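Local coordinates for sialyltransferase 0160 (Photobacterium damselae, PDB 4R84), which catalyses the transfer of sialic acid from a CMP-activated donor, most probably in alpha-2,6 linkage to galactoside acceptors, using a GT-B catalytic fold, at residues T32-S37 with T49-P54; F81-P86 with Y94-K99; S242-K247 with K481-Q486. All blocks are in the same frame, centred on the assembly; numbering follows the deposited sequence.

In the fold
From the N terminus, contact 1 comes first: strand 31-41 runs out, the chain returns through strand 45-48, and the loop 49-54 lies back against strand 31-41. Contact 2 then opens and closes, bringing the end of strand 81-84 against strand 92-101. The two are in series, neither nested nor crossing, and their centres lie about 13 Å apart; P50 of contact 1 packs on F98 of contact 2 (CG to CE2, 3.6 Å), joining them within one N-terminal beta domain. Contact 3, also in series, closes a far longer loop of more than 230 residues. Its centre is about 59 Å from that of contact 1, in the catalytic part, where it ties helix 237-246 to helix 483-490.

Contact 1 (T32-S37 with T49-P54); sequences TVSSNS and TPIDAP
S34 and I51 meet carbon to carbon, CB to CB at 3.7 Å, where a loop leaving one strand folds back over one face of another. The loop enters at T49, immediately after strand 45-48, and the hydroxyl of T49 is hydrogen-bonded to that of S80. P50 turns away from strand 32-37 and packs on F98. I51 then points back and supplies nearly all of the loop's share of the contact. Its chi1 of -61° places the CG2 branch beside S34, with CG2 3.9 Å from both CB and OG of the serine. The other branch brings CD1 loosely toward the side chain of N36. S34 OG does come within 3.7 Å of I51 O, yet the pair is too long to count as a hydrogen bond, so the contact rests on a modest van der Waals touch. The backbone of I51 is held from a third strand, its N donating to T109 OG1. D52 follows in a left-handed backbone conformation (phi and psi both about 50°) that bends the chain; the residue is poorly ordered. Beyond the bend, A53 and P54 settle on Y107, so the loop ends on strand 106-125 rather than on strand 32-37. That same strand pairs in parallel with 32-37, through backbone bonds from T32, S34 and N36 to R106, I108 and N110. The connection from strand 45-48 to strand 59-66, which passes from one sheet to the other, thus covers one face of strands 31-41 and 106-125. Two sheets joined by such a crossing connection are consistent with the immunoglobulin-like beta sandwich of PKD-type domains.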
ATOM      1  N   THR A  32     -23.942  36.455  -8.914  1.00 36.52           N
ATOM      2  CA  THR A  32     -23.349  35.133  -8.800  1.00 33.65           C
ATOM      3  C   THR A  32     -21.944  35.300  -8.235  1.00 35.06           C
ATOM      4  O   THR A  32     -21.167  36.109  -8.726  1.00 31.76           O
ATOM      5  CB  THR A  32     -23.290  34.399 -10.154  1.00 39.35           C
ATOM      6  OG1 THR A  32     -24.618  34.126 -10.610  1.00 38.53           O
ATOM      7  CG2 THR A  32     -22.521  33.083 -10.031  1.00 33.75           C
ATOM      8  N   VAL A  33     -21.635  34.548  -7.186  1.00 38.62           N
ATOM      9  CA  VAL A  33     -20.291  34.540  -6.624  1.00 35.05           C
ATOM     10  C   VAL A  33     -19.730  33.136  -6.615  1.00 29.79           C
ATOM     11  O   VAL A  33     -20.262  32.246  -5.942  1.00 31.51           O
ATOM     12  CB  VAL A  33     -20.260  35.094  -5.186  1.00 36.95           C
ATOM     13  CG1 VAL A  33     -18.848  35.014  -4.618  1.00 45.69           C
ATOM     14  CG2 VAL A  33     -20.782  36.519  -5.150  1.00 37.09           C
ATOM     15  N   SER A  34     -18.623  32.948  -7.319  1.00 35.11           N
ATOM     16  CA  SER A  34     -18.004  31.637  -7.388  1.00 32.19           C
ATOM     17  C   SER A  34     -16.636  31.666  -6.725  1.00 31.10           C
ATOM     18  O   SER A  34     -15.868  32.610  -6.913  1.00 27.21           O
ATOM     19  CB  SER A  34     -17.875  31.180  -8.840  1.00 38.01           C
ATOM     20  OG  SER A  34     -19.146  30.896  -9.392  1.00 42.24           O
ATOM     21  N   SER A  35     -16.308  30.602  -5.998  1.00 30.78           N
ATOM     22  CA  SER A  35     -15.026  30.570  -5.301  1.00 31.96           C
ATOM     23  C   SER A  35     -14.342  29.241  -5.507  1.00 31.22           C
ATOM     24  O   SER A  35     -14.992  28.199  -5.541  1.00 33.48           O
ATOM     25  CB  SER A  35     -15.215  30.815  -3.799  1.00 37.51           C
ATOM     26  OG  SER A  35     -15.777  32.096  -3.531  1.00 41.83           O
ATOM     27  N   ASN A  36     -13.022  29.286  -5.649  1.00 26.26           N
ATOM     28  CA  ASN A  36     -12.243  28.074  -5.716  1.00 30.96           C
ATOM     29  C   ASN A  36     -10.815  28.302  -5.261  1.00 27.90           C
ATOM     30  O   ASN A  36     -10.338  29.434  -5.166  1.00 28.04           O
ATOM     31  CB  ASN A  36     -12.255  27.484  -7.123  1.00 29.14           C
ATOM     32  CG  ASN A  36     -11.480  28.322  -8.115  1.00 36.32           C
ATOM     33  OD1 ASN A  36     -11.404  29.539  -7.991  1.00 36.55           O
ATOM     34  ND2 ASN A  36     -10.882  27.666  -9.100  1.00 42.60           N
ATOM     35  N   SER A  37     -10.145  27.199  -4.985  1.00 22.54           N
ATOM     36  CA  SER A  37      -8.757  27.250  -4.555  0.54 22.47           C
ATOM     37  C   SER A  37      -7.972  26.148  -5.241  1.00 27.67           C
ATOM     38  O   SER A  37      -8.523  25.113  -5.611  1.00 29.88           O
ATOM     39  CB  SER A  37      -8.655  27.117  -3.038  0.54 30.39           C
ATOM     40  OG  SER A  37      -9.186  25.878  -2.611  0.54 32.70           O
ATOM     41  N   THR A  49      -9.396  32.437 -14.678  1.00 31.29           N
ATOM     42  CA  THR A  49     -10.527  32.616 -15.579  1.00 30.46           C
ATOM     43  C   THR A  49     -11.803  32.718 -14.746  1.00 27.85           C
ATOM     44  O   THR A  49     -11.862  32.191 -13.632  1.00 27.93           O
ATOM     45  CB  THR A  49     -10.631  31.444 -16.582  1.00 37.86           C
ATOM     46  OG1 THR A  49     -11.585  31.748 -17.605  1.00 48.89           O
ATOM     47  CG2 THR A  49     -11.034  30.165 -15.870  1.00 38.14           C
ATOM     48  N   PRO A  50     -12.821  33.426 -15.258  1.00 31.84           N
ATOM     49  CA  PRO A  50     -14.080  33.424 -14.507  1.00 33.96           C
ATOM     50  C   PRO A  50     -14.697  32.035 -14.450  1.00 30.92           C
ATOM     51  O   PRO A  50     -14.589  31.277 -15.411  1.00 35.71           O
ATOM     52  CB  PRO A  50     -14.969  34.387 -15.307  1.00 34.46           C
ATOM     53  CG  PRO A  50     -13.989  35.266 -16.069  1.00 28.05           C
ATOM     54  CD  PRO A  50     -12.852  34.351 -16.405  1.00 32.85           C
ATOM     55  N   ILE A  51     -15.315  31.706 -13.322  1.00 35.15           N
ATOM     56  CA  ILE A  51     -15.990  30.429 -13.148  1.00 37.87           C
ATOM     57  C   ILE A  51     -17.462  30.523 -13.541  1.00 43.95           C
ATOM     58  O   ILE A  51     -18.203  31.322 -12.968  1.00 41.91           O
ATOM     59  CB  ILE A  51     -15.892  29.931 -11.697  1.00 43.92           C
ATOM     60  CG1 ILE A  51     -14.431  29.720 -11.310  1.00 46.48           C
ATOM     61  CG2 ILE A  51     -16.700  28.650 -11.524  1.00 39.03           C
ATOM     62  CD1 ILE A  51     -13.634  28.974 -12.360  1.00 52.03           C
ATOM     63  N   ASP A  52     -17.870  29.710 -14.514  1.00 51.90           N
ATOM     64  CA  ASP A  52     -19.265  29.637 -14.962  1.00 60.22           C
ATOM     65  C   ASP A  52     -19.877  30.997 -15.264  1.00 60.46           C
ATOM     66  O   ASP A  52     -20.967  31.316 -14.786  1.00 61.42           O
ATOM     67  CB  ASP A  52     -20.134  28.932 -13.912  1.00 71.53           C
ATOM     68  CG  ASP A  52     -19.730  27.487 -13.686  1.00 78.58           C
ATOM     69  OD1 ASP A  52     -19.113  26.884 -14.591  1.00 82.92           O
ATOM     70  OD2 ASP A  52     -20.043  26.953 -12.600  1.00 77.11           O
ATOM     71  N   ALA A  53     -19.176  31.790 -16.062  1.00 47.59           N
ATOM     72  CA  ALA A  53     -19.635  33.128 -16.402  1.00 51.41           C
ATOM     73  C   ALA A  53     -19.760  33.250 -17.922  1.00 45.84           C
ATOM     74  O   ALA A  53     -19.236  32.416 -18.655  1.00 41.72           O
ATOM     75  CB  ALA A  53     -18.676  34.180 -15.840  1.00 47.31           C
ATOM     76  N   PRO A  54     -20.457  34.287 -18.406  1.00 46.60           N
ATOM     77  CA  PRO A  54     -20.526  34.485 -19.857  1.00 52.06           C
ATOM     78  C   PRO A  54     -19.149  34.784 -20.432  1.00 54.03           C
ATOM     79  O   PRO A  54     -18.229  35.088 -19.673  1.00 53.90           O
ATOM     80  CB  PRO A  54     -21.453  35.695 -20.002  1.00 53.47           C
ATOM     81  CG  PRO A  54     -22.278  35.674 -18.768  1.00 55.79           C
ATOM     82  CD  PRO A  54     -21.341  35.220 -17.692  1.00 45.32           C
TER

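Contact 2 (F81-P86 with Y94-K99); sequences FDFVAP and YCFTFK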
ATOM      1  N   PHE A  81      -6.083  34.699 -18.088  1.00 33.36           N
ATOM      2  CA  PHE A  81      -4.650  34.928 -18.222  1.00 27.43           C
ATOM      3  C   PHE A  81      -3.873  33.922 -17.399  1.00 24.53           C
ATOM      4  O   PHE A  81      -4.432  33.236 -16.537  1.00 29.99           O
ATOM      5  CB  PHE A  81      -4.252  36.347 -17.804  1.00 29.02           C
ATOM      6  CG  PHE A  81      -4.471  36.642 -16.354  1.00 32.03           C
ATOM      7  CD1 PHE A  81      -5.711  37.066 -15.899  1.00 34.61           C
ATOM      8  CD2 PHE A  81      -3.446  36.463 -15.435  1.00 28.64           C
ATOM      9  CE1 PHE A  81      -5.920  37.327 -14.559  1.00 32.19           C
ATOM     10  CE2 PHE A  81      -3.646  36.721 -14.096  1.00 29.08           C
ATOM     11  CZ  PHE A  81      -4.895  37.155 -13.657  1.00 36.34           C
ATOM     12  N   ASP A  82      -2.575  33.849 -17.660  1.00 27.86           N
ATOM     13  CA  ASP A  82      -1.750  32.846 -16.995  1.00 26.81           C
ATOM     14  C   ASP A  82      -1.060  33.363 -15.746  1.00 27.38           C
ATOM     15  O   ASP A  82      -0.440  34.427 -15.748  1.00 28.88           O
ATOM     16  CB  ASP A  82      -0.683  32.307 -17.951  1.00 31.39           C
ATOM     17  CG  ASP A  82      -1.245  31.359 -18.997  1.00 43.54           C
ATOM     18  OD1 ASP A  82      -2.428  30.959 -18.900  1.00 42.16           O
ATOM     19  OD2 ASP A  82      -0.480  30.993 -19.917  1.00 46.27           O
ATOM     20  N   PHE A  83      -1.185  32.578 -14.681  1.00 27.03           N
ATOM     21  CA  PHE A  83      -0.406  32.731 -13.465  1.00 31.09           C
ATOM     22  C   PHE A  83       0.732  31.716 -13.541  1.00 28.80           C
ATOM     23  O   PHE A  83       0.483  30.505 -13.602  1.00 26.76           O
ATOM     24  CB  PHE A  83      -1.292  32.491 -12.233  1.00 25.62           C
ATOM     25  CG  PHE A  83      -0.552  32.448 -10.917  1.00 26.18           C
ATOM     26  CD1 PHE A  83      -0.381  33.598 -10.163  1.00 28.60           C
ATOM     27  CD2 PHE A  83      -0.077  31.239 -10.403  1.00 22.60           C
ATOM     28  CE1 PHE A  83       0.275  33.550  -8.937  1.00 26.17           C
ATOM     29  CE2 PHE A  83       0.590  31.187  -9.186  1.00 23.36           C
ATOM     30  CZ  PHE A  83       0.757  32.339  -8.449  1.00 30.05           C
ATOM     31  N   VAL A  84       1.970  32.208 -13.561  1.00 27.76           N
ATOM     32  CA  VAL A  84       3.141  31.336 -13.497  1.00 31.09           C
ATOM     33  C   VAL A  84       3.690  31.340 -12.082  1.00 23.78           C
ATOM     34  O   VAL A  84       4.101  32.388 -11.581  1.00 29.22           O
ATOM     35  CB  VAL A  84       4.253  31.779 -14.455  1.00 27.57           C
ATOM     36  CG1 VAL A  84       5.444  30.814 -14.371  1.00 28.62           C
ATOM     37  CG2 VAL A  84       3.721  31.872 -15.877  1.00 37.77           C
ATOM     38  N   ALA A  85       3.658  30.186 -11.419  1.00 24.54           N
ATOM     39  CA  ALA A  85       4.105  30.100 -10.034  1.00 22.49           C
ATOM     40  C   ALA A  85       5.596  30.375  -9.897  1.00 26.46           C
ATOM     41  O   ALA A  85       6.416  29.696 -10.515  1.00 22.25           O
ATOM     42  CB  ALA A  85       3.772  28.720  -9.444  1.00 21.87           C
ATOM     43  N   PRO A  86       5.955  31.357  -9.062  1.00 22.44           N
ATOM     44  CA  PRO A  86       7.359  31.687  -8.806  1.00 22.61           C
ATOM     45  C   PRO A  86       8.044  30.649  -7.937  1.00 27.48           C
ATOM     46  O   PRO A  86       7.354  29.830  -7.297  1.00 26.88           O
ATOM     47  CB  PRO A  86       7.276  33.027  -8.066  1.00 26.72           C
ATOM     48  CG  PRO A  86       5.942  33.020  -7.434  1.00 32.26           C
ATOM     49  CD  PRO A  86       5.037  32.287  -8.382  1.00 29.14           C
ATOM     50  N   TYR A  94      -1.842  33.400  -3.083  1.00 19.25           N
ATOM     51  CA  TYR A  94      -2.110  34.527  -3.966  1.00 22.01           C
ATOM     52  C   TYR A  94      -3.595  34.508  -4.237  1.00 31.11           C
ATOM     53  O   TYR A  94      -4.121  33.483  -4.667  1.00 28.88           O
ATOM     54  CB  TYR A  94      -1.317  34.388  -5.260  1.00 19.91           C
ATOM     55  CG  TYR A  94       0.173  34.472  -5.093  1.00 22.77           C
ATOM     56  CD1 TYR A  94       0.904  33.395  -4.633  1.00 24.38           C
ATOM     57  CD2 TYR A  94       0.861  35.632  -5.431  1.00 27.01           C
ATOM     58  CE1 TYR A  94       2.255  33.475  -4.469  1.00 23.76           C
ATOM     59  CE2 TYR A  94       2.222  35.719  -5.276  1.00 33.92           C
ATOM     60  CZ  TYR A  94       2.917  34.635  -4.800  1.00 34.07           C
ATOM     61  OH  TYR A  94       4.280  34.709  -4.646  1.00 33.51           O
ATOM     62  N   CYS A  95      -4.262  35.631  -4.001  1.00 27.23           N
ATOM     63  CA  CYS A  95      -5.713  35.717  -4.098  1.00 24.02           C
ATOM     64  C   CYS A  95      -6.103  36.640  -5.265  1.00 27.68           C
ATOM     65  O   CYS A  95      -5.581  37.753  -5.368  1.00 30.89           O
ATOM     66  CB  CYS A  95      -6.264  36.300  -2.813  1.00 28.26           C
ATOM     67  SG  CYS A  95      -5.437  35.608  -1.360  1.00 65.65           S
ATOM     68  N   PHE A  96      -7.011  36.209  -6.140  1.00 26.09           N
ATOM     69  CA  PHE A  96      -7.431  37.039  -7.294  1.00 22.98           C
ATOM     70  C   PHE A  96      -8.949  37.110  -7.356  1.00 26.05           C
ATOM     71  O   PHE A  96      -9.635  36.126  -7.081  1.00 29.66           O
ATOM     72  CB  PHE A  96      -6.871  36.486  -8.604  1.00 32.00           C
ATOM     73  CG  PHE A  96      -5.377  36.364  -8.605  1.00 32.34           C
ATOM     74  CD1 PHE A  96      -4.579  37.442  -8.944  1.00 26.82           C
ATOM     75  CD2 PHE A  96      -4.767  35.181  -8.208  1.00 27.94           C
ATOM     76  CE1 PHE A  96      -3.190  37.329  -8.935  1.00 31.29           C
ATOM     77  CE2 PHE A  96      -3.392  35.067  -8.197  1.00 28.78           C
ATOM     78  CZ  PHE A  96      -2.600  36.140  -8.559  1.00 28.43           C
ATOM     79  N   THR A  97      -9.472  38.292  -7.679  1.00 28.75           N
ATOM     80  CA  THR A  97     -10.914  38.463  -7.809  1.00 34.52           C
ATOM     81  C   THR A  97     -11.272  39.014  -9.189  1.00 31.49           C
ATOM     82  O   THR A  97     -10.725  40.038  -9.640  1.00 28.04           O
ATOM     83  CB  THR A  97     -11.468  39.391  -6.712  1.00 31.72           C
ATOM     84  OG1 THR A  97     -11.390  38.726  -5.450  1.00 31.75           O
ATOM     85  CG2 THR A  97     -12.920  39.757  -6.983  1.00 38.89           C
ATOM     86  N   PHE A  98     -12.161  38.306  -9.880  1.00 28.07           N
ATOM     87  CA  PHE A  98     -12.694  38.804 -11.142  1.00 30.84           C
ATOM     88  C   PHE A  98     -14.084  39.361 -10.894  1.00 29.89           C
ATOM     89  O   PHE A  98     -14.895  38.744 -10.204  1.00 28.34           O
ATOM     90  CB  PHE A  98     -12.749  37.701 -12.201  1.00 29.80           C
ATOM     91  CG  PHE A  98     -13.421  38.127 -13.479  1.00 29.87           C
ATOM     92  CD1 PHE A  98     -12.689  38.737 -14.482  1.00 33.25           C
ATOM     93  CD2 PHE A  98     -14.787  37.931 -13.667  1.00 32.45           C
ATOM     94  CE1 PHE A  98     -13.304  39.145 -15.667  1.00 37.56           C
ATOM     95  CE2 PHE A  98     -15.409  38.333 -14.844  1.00 29.63           C
ATOM     96  CZ  PHE A  98     -14.666  38.935 -15.845  1.00 36.88           C
ATOM     97  N   LYS A  99     -14.355  40.530 -11.458  1.00 29.52           N
ATOM     98  CA  LYS A  99     -15.689  41.114 -11.409  1.00 42.08           C
ATOM     99  C   LYS A  99     -16.151  41.398 -12.826  1.00 37.32           C
ATOM    100  O   LYS A  99     -15.453  42.059 -13.585  1.00 36.05           O
ATOM    101  CB  LYS A  99     -15.706  42.405 -10.585  1.00 52.09           C
ATOM    102  CG  LYS A  99     -15.480  42.196  -9.100  1.00 59.55           C
ATOM    103  CD  LYS A  99     -15.300  43.513  -8.363  1.00 66.53           C
ATOM    104  CE  LYS A  99     -14.996  43.270  -6.892  1.00 69.60           C
ATOM    105  NZ  LYS A  99     -14.626  44.524  -6.183  1.00 76.57           N
TER
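The ring of F83 is a wedge, and the notch it fills lies between Y94 and F96, two residues apart on a strand of the facing sheet and projecting from the same side of it. A chi1 of 172° swings the F83 ring clear of its own backbone N and extends it straight off strand 81-84 into this notch. One flank of the wedge serves both walls. Its CD1 corner presses on F96, with CD1 to CZ of F96 at 3.7 Å, while the next atom, CE1, sits 4.0 Å from CG of Y94. Toward Y94 the arrangement is T-shaped: the edge of F83 is directed at the tyrosine face, its CZ lying toward the rim of that ring, with centroids 5.4 Å apart and planes at 61°. Toward F96 the pair is oblique, at 68°, and neither ring presents a clean face or edge to the other. A second bump comes from P86, just after the strand has ended. Its CG reaches the far end of the tyrosine and meets OH at 3.7 Å, so that Y94 is touched by F83 near the root of its ring and by P86 at the hydroxyl. L113 and V115 of strand 106-125 continue the hydrophobic surroundings of F83, and L48 packs against F96. The strands belong to facing layers of a beta sandwich: 81-84 pairs with 45-48, whereas 92-101 pairs with 59-66, to which a C95-C66 disulfide also joins it, and with 106-125. Across the interface there are no hydrogen bonds or charges. Burial of apolar and aromatic surface holds it, probably helped, at F83 and Y94 alone, by the attraction of ring edge for ring face, consistent with a hydrophobic core between sheets.

Contact 3 (S242-K247 with K481-Q486); sequences SLYQWK and KSPLVQ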
ATOM      1  N   SER A 242       6.316 -10.763  15.045  1.00 20.75           N
ATOM      2  CA  SER A 242       7.317  -9.947  15.723  1.00 19.89           C
ATOM      3  C   SER A 242       6.726  -9.244  16.934  1.00 19.75           C
ATOM      4  O   SER A 242       7.370  -9.145  17.975  1.00 24.07           O
ATOM      5  CB  SER A 242       7.915  -8.901  14.766  1.00 24.16           C
ATOM      6  OG  SER A 242       8.606  -9.545  13.708  1.00 30.11           O
ATOM      7  N   LEU A 243       5.506  -8.743  16.786  1.00 20.46           N
ATOM      8  CA  LEU A 243       4.797  -8.102  17.886  1.00 17.69           C
ATOM      9  C   LEU A 243       4.509  -9.117  18.997  1.00 22.96           C
ATOM     10  O   LEU A 243       4.687  -8.825  20.178  1.00 26.51           O
ATOM     11  CB  LEU A 243       3.499  -7.453  17.383  1.00 17.97           C
ATOM     12  CG  LEU A 243       3.683  -6.073  16.713  1.00 21.93           C
ATOM     13  CD1 LEU A 243       2.415  -5.667  15.985  1.00 23.45           C
ATOM     14  CD2 LEU A 243       4.082  -5.029  17.749  1.00 20.15           C
ATOM     15  N   TYR A 244       4.083 -10.311  18.603  1.00 21.83           N
ATOM     16  CA  TYR A 244       3.826 -11.382  19.560  1.00 22.11           C
ATOM     17  C   TYR A 244       5.066 -11.700  20.396  1.00 24.85           C
ATOM     18  O   TYR A 244       4.988 -11.844  21.619  1.00 29.99           O
ATOM     19  CB  TYR A 244       3.365 -12.632  18.822  1.00 19.47           C
ATOM     20  CG  TYR A 244       3.153 -13.823  19.718  1.00 22.93           C
ATOM     21  CD1 TYR A 244       1.942 -14.022  20.358  1.00 27.75           C
ATOM     22  CD2 TYR A 244       4.171 -14.751  19.927  1.00 24.78           C
ATOM     23  CE1 TYR A 244       1.745 -15.121  21.199  1.00 27.59           C
ATOM     24  CE2 TYR A 244       3.982 -15.837  20.750  1.00 31.85           C
ATOM     25  CZ  TYR A 244       2.768 -16.020  21.379  1.00 35.97           C
ATOM     26  OH  TYR A 244       2.591 -17.112  22.197  1.00 42.73           O
ATOM     27  N   GLN A 245       6.211 -11.807  19.729  1.00 23.87           N
ATOM     28  CA  GLN A 245       7.445 -12.177  20.395  1.00 22.35           C
ATOM     29  C   GLN A 245       7.974 -11.060  21.282  1.00 26.70           C
ATOM     30  O   GLN A 245       8.783 -11.304  22.176  1.00 29.52           O
ATOM     31  CB  GLN A 245       8.495 -12.583  19.356  1.00 27.60           C
ATOM     32  CG  GLN A 245       8.194 -13.918  18.682  1.00 35.91           C
ATOM     33  CD  GLN A 245       9.088 -14.209  17.484  1.00 44.77           C
ATOM     34  OE1 GLN A 245       9.584 -13.299  16.819  1.00 42.56           O
ATOM     35  NE2 GLN A 245       9.305 -15.490  17.212  1.00 53.01           N
ATOM     36  N   TRP A 246       7.485  -9.843  21.056  1.00 23.66           N
ATOM     37  CA  TRP A 246       7.987  -8.644  21.731  1.00 24.12           C
ATOM     38  C   TRP A 246       7.069  -8.165  22.868  1.00 27.52           C
ATOM     39  O   TRP A 246       7.490  -7.380  23.726  1.00 30.46           O
ATOM     40  CB  TRP A 246       8.171  -7.540  20.671  1.00 24.03           C
ATOM     41  CG  TRP A 246       8.476  -6.164  21.160  1.00 26.73           C
ATOM     42  CD1 TRP A 246       9.704  -5.646  21.463  1.00 26.51           C
ATOM     43  CD2 TRP A 246       7.536  -5.102  21.333  1.00 26.05           C
ATOM     44  NE1 TRP A 246       9.576  -4.327  21.842  1.00 24.93           N
ATOM     45  CE2 TRP A 246       8.254  -3.971  21.767  1.00 23.45           C
ATOM     46  CE3 TRP A 246       6.152  -5.004  21.179  1.00 28.65           C
ATOM     47  CZ2 TRP A 246       7.631  -2.758  22.052  1.00 24.18           C
ATOM     48  CZ3 TRP A 246       5.541  -3.816  21.461  1.00 21.96           C
ATOM     49  CH2 TRP A 246       6.277  -2.698  21.893  1.00 23.98           C
ATOM     50  N   LYS A 247       5.829  -8.650  22.887  1.00 26.04           N
ATOM     51  CA  LYS A 247       4.778  -8.039  23.704  1.00 28.61           C
ATOM     52  C   LYS A 247       5.034  -8.139  25.211  1.00 32.17           C
ATOM     53  O   LYS A 247       4.514  -7.328  25.981  1.00 30.29           O
ATOM     54  CB  LYS A 247       3.409  -8.647  23.368  1.00 25.35           C
ATOM     55  CG  LYS A 247       3.206 -10.121  23.756  1.00 34.06           C
ATOM     56  CD  LYS A 247       1.782 -10.563  23.408  1.00 33.97           C
ATOM     57  CE  LYS A 247       1.557 -12.066  23.589  1.00 33.43           C
ATOM     58  NZ  LYS A 247       1.897 -12.525  24.967  1.00 42.36           N
ATOM     59  N   LYS A 481       1.348 -24.424  19.238  1.00 26.34           N
ATOM     60  CA  LYS A 481       2.064 -23.578  20.188  1.00 30.21           C
ATOM     61  C   LYS A 481       2.923 -22.505  19.502  1.00 35.11           C
ATOM     62  O   LYS A 481       3.491 -21.635  20.165  1.00 29.07           O
ATOM     63  CB  LYS A 481       2.944 -24.428  21.104  1.00 32.14           C
ATOM     64  CG  LYS A 481       2.192 -25.400  22.011  1.00 44.95           C
ATOM     65  CD  LYS A 481       3.176 -26.225  22.844  1.00 51.49           C
ATOM     66  CE  LYS A 481       2.477 -27.250  23.744  1.00 59.28           C
ATOM     67  NZ  LYS A 481       2.241 -28.558  23.069  1.00 61.44           N
ATOM     68  N   SER A 482       3.028 -22.567  18.182  1.00 27.72           N
ATOM     69  CA  SER A 482       3.860 -21.608  17.461  1.00 28.26           C
ATOM     70  C   SER A 482       3.297 -20.191  17.569  1.00 23.88           C
ATOM     71  O   SER A 482       2.083 -20.009  17.669  1.00 24.42           O
ATOM     72  CB  SER A 482       3.998 -21.999  15.989  1.00 23.60           C
ATOM     73  OG  SER A 482       2.785 -21.811  15.283  1.00 23.49           O
ATOM     74  N   PRO A 483       4.187 -19.186  17.544  1.00 29.00           N
ATOM     75  CA  PRO A 483       3.783 -17.775  17.542  1.00 28.24           C
ATOM     76  C   PRO A 483       2.747 -17.468  16.464  1.00 26.08           C
ATOM     77  O   PRO A 483       1.742 -16.829  16.758  1.00 23.84           O
ATOM     78  CB  PRO A 483       5.096 -17.037  17.274  1.00 25.61           C
ATOM     79  CG  PRO A 483       6.126 -17.913  17.887  1.00 30.29           C
ATOM     80  CD  PRO A 483       5.644 -19.344  17.686  1.00 25.78           C
ATOM     81  N   LEU A 484       2.957 -17.958  15.247  1.00 23.43           N
ATOM     82  CA  LEU A 484       2.022 -17.690  14.172  1.00 26.22           C
ATOM     83  C   LEU A 484       0.612 -18.157  14.518  1.00 26.65           C
ATOM     84  O   LEU A 484      -0.347 -17.407  14.367  1.00 24.93           O
ATOM     85  CB  LEU A 484       2.472 -18.362  12.880  1.00 27.04           C
ATOM     86  CG  LEU A 484       1.584 -18.025  11.683  1.00 32.46           C
ATOM     87  CD1 LEU A 484       1.574 -16.526  11.427  1.00 32.53           C
ATOM     88  CD2 LEU A 484       2.058 -18.778  10.444  1.00 36.77           C
ATOM     89  N   VAL A 485       0.480 -19.389  15.000  1.00 22.18           N
ATOM     90  CA  VAL A 485      -0.852 -19.893  15.319  1.00 23.34           C
ATOM     91  C   VAL A 485      -1.442 -19.151  16.520  1.00 18.14           C
ATOM     92  O   VAL A 485      -2.626 -18.801  16.522  1.00 21.91           O
ATOM     93  CB  VAL A 485      -0.821 -21.407  15.574  1.00 23.46           C
ATOM     94  CG1 VAL A 485      -2.168 -21.903  16.086  1.00 25.42           C
ATOM     95  CG2 VAL A 485      -0.439 -22.129  14.289  1.00 22.49           C
ATOM     96  N   GLN A 486      -0.614 -18.873  17.523  1.00 19.16           N
ATOM     97  CA  GLN A 486      -1.096 -18.143  18.698  1.00 20.71           C
ATOM     98  C   GLN A 486      -1.672 -16.785  18.298  1.00 20.59           C
ATOM     99  O   GLN A 486      -2.706 -16.361  18.829  1.00 23.06           O
ATOM    100  CB  GLN A 486       0.026 -17.973  19.730  1.00 21.46           C
ATOM    101  CG  GLN A 486       0.374 -19.276  20.485  1.00 26.07           C
ATOM    102  CD  GLN A 486      -0.815 -19.859  21.215  1.00 29.52           C
ATOM    103  OE1 GLN A 486      -1.427 -19.196  22.051  1.00 34.72           O
ATOM    104  NE2 GLN A 486      -1.153 -21.105  20.903  1.00 31.12           N
TER
HETATM  105  O   HOH W   1       0.472 -17.391  23.603  1.00 39.84           O
HETATM  106  O   HOH W   2       4.349 -19.159  20.918  1.00 43.28           O
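A chi1 of 177° carries the ring of Y244 away from helix 237-246 and across to P483 and Q486. On the other side, the helix and a chi1 of -73° set CB and CG of Q486 against the phenol, and a bend at chi2, -58°, turns the amide aside. Both partners lie beneath one face of the tyrosine ring. P483 sits by the CD2 and CE2 edge, its CB 3.6 Å from CD2 of Y244, and its carbonyl oxygen is over the same face. Q486 lies by CE1, CZ and OH: CE1 of Y244 approaches CB of Q486 to 3.6 Å, while the hydroxyl OH reaches CG of Q486 at 3.5 Å. Q245, the next residue, brings NE2 loosely toward CG of P483, the two side chains crossing at a slant. In GT-B enzymes two Rossmann-like domains face each other across a cleft, and this contact links a helix that follows strand 225-233 of the larger sheet to a C-terminal helix backed by F467 of strand 462-468; the Q245 side chain is about 9 Å from the bound donor analogue. S482 is the N-cap of helix 483-490, its OG accepting a weak bond from V485 N, and P483 stands in the first turn. Two waters extend the reach of the phenol. Water 1 lies at the ring edge, in its plane, 2.6 Å from Y244 OH, and donates to OE1 of Q486 at 3.0 Å. Water 2, 3.0 Å from Y244 OH, donates to K481 O at 2.7 Å, bridging the tyrosine to the backbone just ahead of the cap. The other end of the Q486 amide is engaged elsewhere: NE2 is hydrogen-bonded to L480 O, which fixes the rotation of the group and leaves OE1 facing water 1.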